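Local coordinates for protein heavy metal cation tricomponent efflux pump ZneA(CzcA-like) (Cupriavidus metallidurans, PDB 4K0J) that exports zinc as a Zn(II)/proton antiporter of the RND superfamily, probably as the inner-membrane pump of a tricomponent heavy-metal efflux system, at residues C[139-144]-C[318-323]; C[145-150]-C[313-318]; C[161-166]-C[300-305]; C[173-178]-C[278-283]; C[271-276]-C[587-592]. All blocks are in the same frame, centred on the assembly; numbering follows the deposited sequence.

Interaction 1 of 5, residues C[139-144]-C[318-323]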
# COMPACT_ATOMS: atom_id res chain seq x y z
N ARG C 139 16.37 19.84 19.71
CA ARG C 139 17.78 20.14 19.49
C ARG C 139 18.52 20.17 20.82
O ARG C 139 18.02 20.71 21.80
CB ARG C 139 17.93 21.48 18.77
CG ARG C 139 17.50 21.42 17.32
CD ARG C 139 17.53 22.78 16.67
NE ARG C 139 17.23 22.68 15.24
CZ ARG C 139 18.14 22.49 14.30
NH1 ARG C 139 19.42 22.40 14.63
NH2 ARG C 139 17.78 22.41 13.02
N TYR C 140 19.70 19.56 20.86
CA TYR C 140 20.44 19.44 22.11
C TYR C 140 21.94 19.44 21.88
O TYR C 140 22.41 19.33 20.75
CB TYR C 140 20.04 18.16 22.85
CG TYR C 140 20.64 16.91 22.25
CD1 TYR C 140 21.84 16.39 22.71
CD2 TYR C 140 20.02 16.27 21.20
CE1 TYR C 140 22.40 15.26 22.16
CE2 TYR C 140 20.57 15.13 20.64
CZ TYR C 140 21.76 14.63 21.12
OH TYR C 140 22.31 13.51 20.55
N THR C 141 22.68 19.52 22.98
CA THR C 141 24.13 19.49 22.94
C THR C 141 24.63 18.73 24.16
O THR C 141 24.03 18.81 25.24
CB THR C 141 24.72 20.92 22.92
OG1 THR C 141 24.34 21.56 21.69
CG2 THR C 141 26.22 20.90 23.00
N LEU C 142 25.69 17.95 23.97
CA LEU C 142 26.38 17.30 25.06
C LEU C 142 27.26 18.32 25.79
O LEU C 142 28.25 18.78 25.25
CB LEU C 142 27.26 16.16 24.53
CG LEU C 142 26.70 14.74 24.38
CD1 LEU C 142 26.09 14.26 25.68
CD2 LEU C 142 25.69 14.66 23.25
N VAL C 143 26.89 18.67 27.03
CA VAL C 143 27.76 19.53 27.82
C VAL C 143 28.58 18.77 28.86
O VAL C 143 28.18 17.72 29.36
CB VAL C 143 27.01 20.67 28.55
CG1 VAL C 143 26.34 21.59 27.54
CG2 VAL C 143 26.01 20.10 29.54
N SER C 144 29.75 19.34 29.15
CA SER C 144 30.66 18.83 30.15
C SER C 144 31.68 19.92 30.46
O SER C 144 31.83 20.87 29.69
CB SER C 144 31.39 17.59 29.64
OG SER C 144 32.30 17.10 30.60
N VAL C 318 21.72 18.42 27.06
CA VAL C 318 20.87 19.56 27.37
C VAL C 318 20.31 20.17 26.11
O VAL C 318 21.05 20.47 25.18
CB VAL C 318 21.62 20.62 28.18
CG1 VAL C 318 23.04 20.68 27.75
CG2 VAL C 318 20.95 21.99 28.02
N PRO C 319 18.98 20.33 26.06
CA PRO C 319 18.30 20.88 24.88
C PRO C 319 18.37 22.40 24.81
O PRO C 319 18.54 23.06 25.83
CB PRO C 319 16.85 20.43 25.09
CG PRO C 319 16.70 20.32 26.58
CD PRO C 319 18.03 19.87 27.10
N TYR C 320 18.24 22.94 23.60
CA TYR C 320 18.14 24.39 23.42
C TYR C 320 16.91 24.73 22.60
O TYR C 320 16.39 25.84 22.67
CB TYR C 320 19.43 24.99 22.83
CG TYR C 320 19.80 24.56 21.43
CD1 TYR C 320 19.18 25.13 20.32
CD2 TYR C 320 20.80 23.62 21.22
CE1 TYR C 320 19.53 24.75 19.04
CE2 TYR C 320 21.16 23.24 19.94
CZ TYR C 320 20.52 23.80 18.85
OH TYR C 320 20.87 23.43 17.57
N ILE C 321 16.44 23.76 21.82
CA ILE C 321 15.11 23.84 21.23
C ILE C 321 14.34 22.58 21.61
O ILE C 321 14.86 21.47 21.49
CB ILE C 321 15.13 24.03 19.70
CG1 ILE C 321 15.84 25.34 19.33
CG2 ILE C 321 13.70 24.07 19.15
CD1 ILE C 321 15.77 25.71 17.85
N ASP C 322 13.12 22.76 22.07
CA ASP C 322 12.29 21.66 22.53
C ASP C 322 10.84 21.96 22.21
O ASP C 322 10.20 22.78 22.87
CB ASP C 322 12.48 21.50 24.04
CG ASP C 322 11.92 20.19 24.56
OD1 ASP C 322 10.83 19.78 24.11
OD2 ASP C 322 12.58 19.59 25.43
N ARG C 323 10.31 21.28 21.19
CA ARG C 323 8.96 21.54 20.69
C ARG C 323 7.89 21.58 21.80
O ARG C 323 6.87 22.26 21.68
CB ARG C 323 8.59 20.49 19.63
CG ARG C 323 7.20 20.65 19.06
CD ARG C 323 7.14 21.71 17.99
NE ARG C 323 7.72 21.23 16.74
CZ ARG C 323 8.91 21.59 16.28
NH1 ARG C 323 9.35 21.10 15.13
NH2 ARG C 323 9.65 22.45 16.97

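Interaction 2 of 5, residues C[145-150]-C[313-318]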
# COMPACT_ATOMS: atom_id res chain seq x y z
N LYS C 145 32.37 19.79 31.58
CA LYS C 145 33.40 20.76 31.95
C LYS C 145 34.78 20.11 31.86
O LYS C 145 35.78 20.79 31.63
CB LYS C 145 33.15 21.30 33.36
CG LYS C 145 31.88 22.12 33.48
CD LYS C 145 31.73 22.76 34.85
CE LYS C 145 30.54 23.72 34.88
NZ LYS C 145 30.37 24.40 36.20
N THR C 146 34.79 18.78 32.02
CA THR C 146 36.03 18.01 32.12
C THR C 146 36.30 17.13 30.91
O THR C 146 37.43 16.71 30.69
CB THR C 146 36.00 17.10 33.36
OG1 THR C 146 35.10 16.01 33.13
CG2 THR C 146 35.55 17.87 34.58
N ARG C 147 35.27 16.85 30.12
CA ARG C 147 35.40 15.91 29.02
C ARG C 147 35.77 16.57 27.70
O ARG C 147 35.35 17.70 27.42
CB ARG C 147 34.14 15.08 28.86
CG ARG C 147 34.41 13.67 28.42
CD ARG C 147 33.43 12.69 29.04
NE ARG C 147 33.41 12.78 30.50
CZ ARG C 147 34.22 12.09 31.30
NH1 ARG C 147 35.11 11.26 30.78
NH2 ARG C 147 34.13 12.23 32.61
N ASP C 148 36.55 15.86 26.88
CA ASP C 148 37.06 16.42 25.64
C ASP C 148 36.19 16.04 24.45
O ASP C 148 35.54 15.00 24.45
CB ASP C 148 38.49 15.96 25.40
CG ASP C 148 38.65 14.47 25.53
OD1 ASP C 148 38.68 13.98 26.68
OD2 ASP C 148 38.73 13.79 24.49
N LEU C 149 36.19 16.90 23.43
CA LEU C 149 35.29 16.77 22.29
C LEU C 149 35.30 15.40 21.60
O LEU C 149 34.29 14.99 21.03
CB LEU C 149 35.58 17.88 21.27
CG LEU C 149 34.47 18.12 20.24
CD1 LEU C 149 33.19 18.51 20.94
CD2 LEU C 149 34.88 19.16 19.23
N ARG C 150 36.42 14.69 21.66
CA ARG C 150 36.47 13.35 21.09
C ARG C 150 35.65 12.39 21.96
O ARG C 150 34.85 11.60 21.44
CB ARG C 150 37.92 12.87 20.94
CG ARG C 150 38.07 11.47 20.31
CD ARG C 150 38.24 10.37 21.37
NE ARG C 150 38.31 9.02 20.80
CZ ARG C 150 38.60 7.92 21.49
NH1 ARG C 150 38.86 8.01 22.79
NH2 ARG C 150 38.64 6.74 20.89
N LYS C 313 29.05 10.96 34.59
CA LYS C 313 28.67 12.16 35.31
C LYS C 313 29.41 13.37 34.73
O LYS C 313 30.46 13.22 34.10
CB LYS C 313 28.93 11.99 36.81
CG LYS C 313 27.72 11.49 37.60
CD LYS C 313 27.01 10.31 36.93
CE LYS C 313 27.82 9.02 37.03
NZ LYS C 313 27.13 7.87 36.37
N ASP C 314 28.85 14.56 34.94
CA ASP C 314 29.31 15.78 34.27
C ASP C 314 29.38 15.59 32.77
O ASP C 314 30.30 16.06 32.10
CB ASP C 314 30.64 16.28 34.82
CG ASP C 314 30.95 17.71 34.39
OD1 ASP C 314 30.31 18.65 34.93
OD2 ASP C 314 31.81 17.90 33.50
N VAL C 315 28.42 14.85 32.25
CA VAL C 315 28.13 14.82 30.83
C VAL C 315 26.61 14.80 30.76
O VAL C 315 25.97 13.80 31.10
CB VAL C 315 28.73 13.59 30.12
CG1 VAL C 315 28.03 13.34 28.79
CG2 VAL C 315 30.21 13.78 29.91
N LYS C 316 26.04 15.93 30.37
CA LYS C 316 24.60 16.06 30.36
C LYS C 316 24.11 16.45 28.98
O LYS C 316 24.64 17.38 28.36
CB LYS C 316 24.15 17.08 31.41
CG LYS C 316 24.46 16.69 32.85
CD LYS C 316 23.72 15.43 33.25
CE LYS C 316 23.99 15.04 34.70
NZ LYS C 316 25.38 14.56 34.92
N VAL C 317 23.11 15.73 28.48
CA VAL C 317 22.44 16.13 27.25
C VAL C 317 21.47 17.24 27.60
O VAL C 317 20.53 17.04 28.37
CB VAL C 317 21.71 14.95 26.56
CG1 VAL C 317 21.13 14.01 27.59
CG2 VAL C 317 20.61 15.47 25.67
N VAL C 318 21.72 18.42 27.06
CA VAL C 318 20.87 19.56 27.37
C VAL C 318 20.31 20.17 26.11
O VAL C 318 21.05 20.47 25.18
CB VAL C 318 21.62 20.62 28.18
CG1 VAL C 318 23.04 20.68 27.75
CG2 VAL C 318 20.95 21.99 28.02

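Interaction 3 of 5, residues C[161-166]-C[300-305]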
# COMPACT_ATOMS: atom_id res chain seq x y z
N ILE C 161 22.74 8.80 20.59
CA ILE C 161 21.97 8.55 19.37
C ILE C 161 21.38 7.14 19.33
O ILE C 161 20.19 7.00 19.09
CB ILE C 161 22.76 8.88 18.09
CG1 ILE C 161 23.07 10.38 18.03
CG2 ILE C 161 21.97 8.46 16.87
CD1 ILE C 161 24.02 10.79 16.90
N PRO C 162 22.20 6.10 19.60
CA PRO C 162 21.59 4.76 19.61
C PRO C 162 20.40 4.65 20.56
O PRO C 162 19.51 3.83 20.34
CB PRO C 162 22.73 3.86 20.08
CG PRO C 162 23.97 4.57 19.67
CD PRO C 162 23.66 6.03 19.82
N ARG C 163 20.39 5.47 21.60
CA ARG C 163 19.31 5.44 22.58
C ARG C 163 18.08 6.17 22.07
O ARG C 163 16.98 5.61 22.03
CB ARG C 163 19.77 6.03 23.91
CG ARG C 163 18.69 6.11 24.98
CD ARG C 163 18.15 4.74 25.36
NE ARG C 163 17.11 4.82 26.39
CZ ARG C 163 15.82 5.03 26.13
NH1 ARG C 163 15.41 5.18 24.88
NH2 ARG C 163 14.95 5.10 27.13
N LEU C 164 18.26 7.42 21.66
CA LEU C 164 17.15 8.22 21.17
C LEU C 164 16.53 7.60 19.92
O LEU C 164 15.37 7.86 19.61
CB LEU C 164 17.61 9.64 20.88
CG LEU C 164 18.04 10.45 22.11
CD1 LEU C 164 18.76 11.70 21.66
CD2 LEU C 164 16.84 10.80 22.96
N LYS C 165 17.29 6.78 19.21
CA LYS C 165 16.78 6.07 18.05
C LYS C 165 15.73 5.02 18.43
O LYS C 165 15.02 4.50 17.58
CB LYS C 165 17.91 5.40 17.27
CG LYS C 165 18.78 6.33 16.43
CD LYS C 165 18.37 6.32 14.97
CE LYS C 165 18.60 4.95 14.34
NZ LYS C 165 18.08 4.87 12.94
N GLN C 166 15.63 4.71 19.72
CA GLN C 166 14.66 3.74 20.18
C GLN C 166 13.29 4.36 20.47
O GLN C 166 12.30 3.64 20.58
CB GLN C 166 15.14 3.03 21.44
CG GLN C 166 16.50 2.41 21.32
CD GLN C 166 16.81 1.55 22.52
OE1 GLN C 166 16.04 0.66 22.87
NE2 GLN C 166 17.94 1.82 23.17
N HIS C 300 11.66 12.40 26.03
CA HIS C 300 11.97 12.90 27.36
C HIS C 300 12.39 11.76 28.28
O HIS C 300 13.34 11.89 29.06
CB HIS C 300 10.77 13.63 27.96
CG HIS C 300 10.66 15.06 27.53
ND1 HIS C 300 11.75 15.81 27.15
CD2 HIS C 300 9.59 15.88 27.43
CE1 HIS C 300 11.36 17.02 26.83
NE2 HIS C 300 10.05 17.10 26.99
N ALA C 301 11.68 10.65 28.17
CA ALA C 301 12.05 9.43 28.88
C ALA C 301 13.47 9.01 28.53
O ALA C 301 14.29 8.74 29.41
CB ALA C 301 11.07 8.31 28.55
N ALA C 302 13.77 8.98 27.23
CA ALA C 302 15.09 8.58 26.74
C ALA C 302 16.20 9.48 27.27
O ALA C 302 17.16 9.01 27.89
CB ALA C 302 15.11 8.56 25.24
N VAL C 303 16.08 10.78 27.02
CA VAL C 303 17.02 11.78 27.50
C VAL C 303 17.26 11.66 29.00
O VAL C 303 18.42 11.62 29.45
CB VAL C 303 16.50 13.19 27.20
CG1 VAL C 303 17.37 14.24 27.87
CG2 VAL C 303 16.43 13.42 25.71
N ARG C 304 16.17 11.60 29.76
CA ARG C 304 16.24 11.43 31.21
C ARG C 304 17.07 10.21 31.57
O ARG C 304 18.00 10.30 32.37
CB ARG C 304 14.85 11.30 31.82
CG ARG C 304 14.59 12.22 33.00
CD ARG C 304 13.32 11.82 33.75
NE ARG C 304 12.24 11.42 32.85
CZ ARG C 304 11.37 12.26 32.30
NH1 ARG C 304 11.45 13.56 32.55
NH2 ARG C 304 10.43 11.81 31.48
N ASP C 305 16.74 9.07 30.96
CA ASP C 305 17.48 7.82 31.14
C ASP C 305 18.97 7.98 30.85
O ASP C 305 19.82 7.39 31.53
CB ASP C 305 16.89 6.73 30.24
CG ASP C 305 17.60 5.39 30.39
OD1 ASP C 305 18.19 5.14 31.46
OD2 ASP C 305 17.55 4.59 29.43

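Interaction 4 of 5, residues C[173-178]-C[278-283]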
# COMPACT_ATOMS: atom_id res chain seq x y z
N VAL C 173 18.21 10.58 14.01
CA VAL C 173 18.88 11.64 14.74
C VAL C 173 20.04 12.16 13.91
O VAL C 173 20.84 11.37 13.38
CB VAL C 173 19.43 11.13 16.08
CG1 VAL C 173 19.47 12.26 17.09
CG2 VAL C 173 18.58 9.99 16.59
N ALA C 174 20.15 13.48 13.81
CA ALA C 174 21.20 14.10 13.00
C ALA C 174 22.32 14.70 13.85
O ALA C 174 22.10 15.63 14.62
CB ALA C 174 20.59 15.16 12.11
N ASN C 175 23.53 14.17 13.70
CA ASN C 175 24.67 14.71 14.42
C ASN C 175 25.31 15.89 13.70
O ASN C 175 25.30 15.94 12.47
CB ASN C 175 25.73 13.63 14.66
CG ASN C 175 27.02 14.19 15.22
OD1 ASN C 175 27.01 14.95 16.19
ND2 ASN C 175 28.14 13.85 14.60
N PHE C 176 25.87 16.82 14.46
CA PHE C 176 26.66 17.91 13.89
C PHE C 176 27.73 18.33 14.89
O PHE C 176 27.43 18.74 16.00
CB PHE C 176 25.76 19.10 13.54
CG PHE C 176 26.41 20.12 12.64
CD1 PHE C 176 25.74 20.59 11.52
CD2 PHE C 176 27.66 20.66 12.93
CE1 PHE C 176 26.32 21.54 10.69
CE2 PHE C 176 28.23 21.60 12.11
CZ PHE C 176 27.56 22.05 10.99
N GLY C 177 28.99 18.22 14.48
CA GLY C 177 30.09 18.64 15.31
C GLY C 177 30.84 17.47 15.90
O GLY C 177 30.62 16.32 15.53
N GLY C 178 31.75 17.76 16.81
CA GLY C 178 32.53 16.70 17.42
C GLY C 178 33.54 16.10 16.45
O GLY C 178 33.87 16.70 15.44
N ASP C 278 33.63 24.95 19.71
CA ASP C 278 33.69 23.58 19.21
C ASP C 278 33.00 22.55 20.10
O ASP C 278 33.64 21.92 20.93
CB ASP C 278 35.15 23.16 19.03
CG ASP C 278 35.35 22.24 17.85
OD1 ASP C 278 34.35 21.90 17.19
OD2 ASP C 278 36.51 21.86 17.58
N THR C 279 31.69 22.37 19.93
CA THR C 279 30.99 21.30 20.63
C THR C 279 30.26 20.35 19.66
O THR C 279 30.63 20.24 18.49
CB THR C 279 30.06 21.85 21.74
OG1 THR C 279 29.41 20.75 22.39
CG2 THR C 279 29.02 22.80 21.17
N ILE C 280 29.24 19.66 20.15
CA ILE C 280 28.55 18.65 19.34
C ILE C 280 27.06 18.55 19.65
O ILE C 280 26.66 18.54 20.80
CB ILE C 280 29.22 17.28 19.51
CG1 ILE C 280 28.44 16.19 18.77
CG2 ILE C 280 29.37 16.94 20.99
CD1 ILE C 280 29.18 14.88 18.69
N GLN C 281 26.24 18.48 18.61
CA GLN C 281 24.80 18.54 18.78
C GLN C 281 24.04 17.46 18.03
O GLN C 281 24.55 16.85 17.09
CB GLN C 281 24.27 19.88 18.30
CG GLN C 281 24.09 19.92 16.80
CD GLN C 281 23.07 20.94 16.37
OE1 GLN C 281 22.73 21.84 17.13
NE2 GLN C 281 22.57 20.79 15.15
N GLY C 282 22.79 17.25 18.43
CA GLY C 282 21.91 16.32 17.75
C GLY C 282 20.56 16.93 17.42
O GLY C 282 20.09 17.84 18.10
N ILE C 283 19.95 16.43 16.35
CA ILE C 283 18.65 16.90 15.89
C ILE C 283 17.68 15.72 15.81
O ILE C 283 17.82 14.83 14.96
CB ILE C 283 18.77 17.55 14.50
CG1 ILE C 283 19.99 18.47 14.44
CG2 ILE C 283 17.51 18.31 14.16
CD1 ILE C 283 20.23 19.11 13.08

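Interaction 5 of 5, residues C[271-276]-C[587-592]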
# COMPACT_ATOMS: atom_id res chain seq x y z
N LEU C 271 30.31 23.29 15.01
CA LEU C 271 29.12 23.82 15.68
C LEU C 271 29.57 24.62 16.87
O LEU C 271 30.44 24.19 17.62
CB LEU C 271 28.22 22.68 16.14
CG LEU C 271 27.08 23.11 17.05
CD1 LEU C 271 25.77 23.09 16.29
CD2 LEU C 271 27.02 22.22 18.28
N GLY C 272 28.98 25.80 17.05
CA GLY C 272 29.37 26.67 18.14
C GLY C 272 28.20 27.08 19.02
O GLY C 272 27.05 27.04 18.59
N MET C 273 28.50 27.46 20.26
CA MET C 273 27.48 27.96 21.17
C MET C 273 28.02 29.09 22.05
O MET C 273 29.07 29.66 21.75
CB MET C 273 26.93 26.84 22.02
CG MET C 273 25.44 26.96 22.27
SD MET C 273 24.81 25.65 23.32
CE MET C 273 23.08 26.10 23.39
N ASP C 274 27.29 29.42 23.11
CA ASP C 274 27.66 30.48 24.04
C ASP C 274 29.14 30.42 24.41
O ASP C 274 29.53 29.66 25.29
CB ASP C 274 26.83 30.38 25.32
CG ASP C 274 25.44 29.84 25.07
OD1 ASP C 274 24.81 30.23 24.06
OD2 ASP C 274 24.97 29.01 25.88
N ARG C 275 29.95 31.21 23.70
CA ARG C 275 31.41 31.23 23.89
C ARG C 275 32.13 29.93 23.50
O ARG C 275 33.34 29.93 23.29
CB ARG C 275 31.79 31.66 25.31
CG ARG C 275 31.48 33.11 25.66
CD ARG C 275 31.92 33.43 27.08
NE ARG C 275 31.68 34.82 27.44
CZ ARG C 275 31.83 35.30 28.67
NH1 ARG C 275 32.20 34.50 29.66
NH2 ARG C 275 31.59 36.58 28.92
N ASN C 276 31.40 28.82 23.43
CA ASN C 276 31.96 27.54 23.00
C ASN C 276 32.03 27.46 21.47
O ASN C 276 30.99 27.45 20.80
CB ASN C 276 31.14 26.38 23.56
CG ASN C 276 31.82 25.03 23.38
OD1 ASN C 276 32.71 24.86 22.54
ND2 ASN C 276 31.40 24.05 24.17
N VAL C 587 18.47 37.08 24.48
CA VAL C 587 18.91 35.84 23.84
C VAL C 587 19.42 34.80 24.83
O VAL C 587 20.50 34.94 25.41
CB VAL C 587 19.98 36.10 22.77
CG1 VAL C 587 19.31 36.52 21.48
CG2 VAL C 587 20.96 37.17 23.24
N GLU C 588 18.64 33.74 25.01
CA GLU C 588 18.96 32.66 25.94
C GLU C 588 20.22 31.91 25.50
O GLU C 588 21.20 31.84 26.23
CB GLU C 588 17.77 31.70 26.05
CG GLU C 588 17.86 30.70 27.19
CD GLU C 588 16.56 29.95 27.40
OE1 GLU C 588 15.53 30.37 26.83
OE2 GLU C 588 16.57 28.94 28.13
N HIS C 589 20.17 31.34 24.29
CA HIS C 589 21.32 30.66 23.71
C HIS C 589 21.46 31.00 22.23
O HIS C 589 20.48 31.33 21.57
CB HIS C 589 21.18 29.14 23.85
CG HIS C 589 21.21 28.65 25.27
ND1 HIS C 589 22.38 28.40 25.95
CD2 HIS C 589 20.20 28.35 26.12
CE1 HIS C 589 22.10 27.97 27.16
NE2 HIS C 589 20.78 27.93 27.30
N VAL C 590 22.68 30.92 21.72
CA VAL C 590 22.93 31.12 20.30
C VAL C 590 23.81 29.98 19.78
O VAL C 590 24.90 29.73 20.31
CB VAL C 590 23.61 32.46 20.00
CG1 VAL C 590 23.73 32.67 18.51
CG2 VAL C 590 22.82 33.60 20.64
N VAL C 591 23.32 29.30 18.75
CA VAL C 591 24.00 28.14 18.19
C VAL C 591 24.31 28.36 16.72
O VAL C 591 23.44 28.74 15.94
CB VAL C 591 23.12 26.88 18.32
CG1 VAL C 591 23.62 25.78 17.40
CG2 VAL C 591 23.06 26.40 19.76
N THR C 592 25.56 28.12 16.33
CA THR C 592 25.94 28.19 14.93
C THR C 592 26.23 26.80 14.38
O THR C 592 26.85 25.98 15.06
CB THR C 592 27.19 29.08 14.70
OG1 THR C 592 28.34 28.45 15.27
CG2 THR C 592 27.00 30.46 15.32

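Interaction 1 of 5, residues C[139-144]-C[318-323]
Arg139 O is gripped by two backbone N-H groups in a row. Tyr320 N donates the shorter bond, 2.9 Å to Arg139 O. Ile321 N reaches the same oxygen only weakly. Arg139 N donates in turn to Ile321 O, and Pro319 CA brings its hydrogen toward Arg139 O. Two residues thus face one, and the register slips by a residue between Arg139 and Tyr140. Beyond the slip the pairing is regular: Thr141 N meets Val318 O at 2.9 Å, and Val318 N returns an almost straight bond to Thr141 O.

The extra residue turns the Tyr320 ring under the Arg139 side chain. The ring CG lies between the backbone N and the carbonyl carbon (chi1 65°). Arg139 CB sits over one ring face, 3.8 Å from the centroid of the Tyr320 ring, as a CH-pi contact. The arginine chain then runs out extended from CG to NE. Its NH1 makes a weak bond to Tyr320 OH. The planes are 38° apart, and the guanidinium meets the hydroxyl by its edge. Gln281 OE1 accepts the stronger bond from Tyr320 OH. Thr141 OG1 stands at another edge of the ring, 4.0 Å from Tyr320 CE2. Ile321 lies alongside Arg139 and points the same way, with CD1 against the arginine CD. At the other end Val143 and Val318 meet through their CG1 methyls. This is a classic beta bulge between antiparallel strands, here pairing the first and last strands of a ferredoxin-like porter subdomain.

Interaction 2 of 5, residues C[145-150]-C[313-318]
Lys145 and Asp314 have the nearest CA atoms of the two segments, 6.8 Å apart, and no strand pairing joins the two. The touching parts are loops at one end of a ferredoxin-like subdomain. Residues 145-150 lead from strand 135-143 into helix 149-164, and residues 313-318 lead from helix 292-310 into strand 316-319.

Asp314 supplies the polar link. Its CG lies opposite the backbone N (chi1 -166°), which carries the carboxylate across to the other loop. Asp314 OD2 takes a nearly straight bond from Lys145 N at 2.8 Å, received on the syn side and a little out of the carboxylate plane. Thr146 N adds a weak second bond to the same oxygen, at 3.4 Å. One oxygen therefore holds two successive amides of the turn. The Lys145 side chain crosses Asp314 at about a right angle and runs on past it, with NZ 5.9 Å from Asp314 OD1, too far for a salt bridge. Asp148 caps the start of the helix that follows.

Arg147 bends at two of its torsions and comes back across Val315, at about a right angle to it. Val315 also packs on Leu152 and Leu155 of the helix. One methyl of the valine stands at the guanidinium edge, with Val315 CG2 3.4 Å from Arg147 NE.

Interaction 3 of 5, residues C[161-166]-C[300-305]
Arg163 and Asp305 reach across from two helices and cross at about a right angle. The guanidinium and carboxylate planes are 60° apart, so the two groups do not meet flat as a fork. Instead a single bond carries the salt bridge. Arg163 NE donates to Asp305 OD2 at 3.1 Å, and the N-H points almost straight at the oxygen, 168° at the hydrogen. OD2 lies in the guanidinium plane but is met on its anti side. NH2 is also near this oxygen, 3.5 Å from Arg163 NH2 to Asp305 OD2. The other carboxylate oxygen, OD1, is taken by Asn309 one turn further along the same helix. Each oxygen of the Asp305 carboxylate thus has a partner.

Arg163 gets there with CG anti to its own backbone N (chi1 176°) and a bend at the next bond. This lays one guanidinium face over the small residue of the opposite helix. Ala302 CA lies 3.5 Å from Arg163 NH2, and Ala302 CB is close to NH1. The same methyl also meets Leu164: Leu164 CD2 is 3.6 Å from Ala302 CB. Leu164 CD2 also touches Val303 CG2 at 3.8 Å, the two side chains crossing at a slant. The polar pair and the apolar pair thus lie next to each other, with Ala302 touching both.

Helices 149-164 and 292-310 lie on one side of the ferredoxin-like sheet. Leu164 packs down on Tyr140 and Val303 on Tyr138, both of strand 135-143. Further along this chain, Gln166 packs on Met74 of a neighbouring subunit.

Interaction 4 of 5, residues C[173-178]-C[278-283]
Ala174 and Ile283 form the regularly bonded end of this contact. Ala174 N donates to Ile283 O, and Ile283 N to Ala174 O, both at 2.9 Å. Their side chains meet on one face, with Ala174 CB 3.8 Å from Ile283 CB. Phe176 and Gln281 make the next hydrogen-bonded pair in the same way. Phe176 CB touches Gln281 CG at 3.8 Å, while the phenyl ring leads off toward Leu271. The Gln281 amide also leaves the pair and bonds to Tyr320. Between these pairs lies Asn175 opposite Gly282, a non-hydrogen-bonded pair. The bare Gly282 CA comes 3.2 Å from Ala174 O.

These are neighbouring antiparallel strands, 170-177 and 280-287, at the edge of a ferredoxin-like sheet of the porter domain. Helix 149-164 packs over the face that carries Asn175 and Val173. Asn175 OD1 stands 3.2 Å from Ile280 CG1, and the two side chains cross at about a right angle. The amide of Asn175 is held from outside, by Asp598 and Gln156.

The hydrogen bonding weakens past Phe176, although the chains stay close at the two glycines. Gly177, with phi 105°, turns its strand out of the regular pattern, and side-chain directions diverge at Gly177 and Ile280. Gly178 N still reaches Thr279 O, but weakly, at 3.2 Å. Ile280 CB lies against Gly178 N here. Asp278 is partly exposed at this end and turns to a salt bridge with Arg267.

Interaction 5 of 5, residues C[271-276]-C[587-592]
A short edge strand, 269-272, joins the porter-domain sheet that contains strand 587-595. The pairing is antiparallel, and Gly272 faces Thr592 as a hydrogen-bonded pair. Gly272 N donates to Thr592 O, and Thr592 N returns a bond to Gly272 O, both at 2.9 Å.

After Gly272 the edge chain leaves the sheet, and the carboxylate of Asp274 takes up the next contacts. Asp274 OD1 accepts from Val590 N at 3.2 Å, met nearly head-on along the C-O bond. Asp274 OD2 accepts from His589 ND1 at 2.7 Å through its syn lone pair. The oxygen sits at the imidazole edge, and the carboxylate and ring are nearly coplanar, 28° apart. Two bonds of different kinds thus fix the carboxylate, and one of them sets the turn of the ring.

Met273 runs out extended beside this pair. Its CE reaches His589 ND1 at 3.5 Å, and its CG rests on Val591 CG2. Leu271 CD1 meets the other methyl, Val591 CG1, at 3.6 Å. Tyr320 also packs on Val591 and Met273. Such an edge strand, added from the N-terminal half to a sheet of the C-terminal half, is consistent with the closely joined PN2 and PC1 subdomains of RND pumps.

Interactions 1 and 4 are strand pairings in one ferredoxin-like sheet, so backbone bonds dominate them. Strand 280-287 of interaction 4 lies beside strand 135-143 of interaction 1, and Gln281 binds Tyr320 across the two. Interaction 4 is buried and interaction 1 partly so. Interactions 2 and 3 share helix 149-164. Interaction 2 is a surface contact between loops, held by one carboxylate. Interaction 3 is helix against helix, with a salt bridge beside apolar packing over the sheet. Interaction 5, also buried, lies beyond the ferredoxin-like sheet. It ties residues 271-276 to a different sheet and touches interactions 1 and 4 through Tyr320, Thr279 and Gln281.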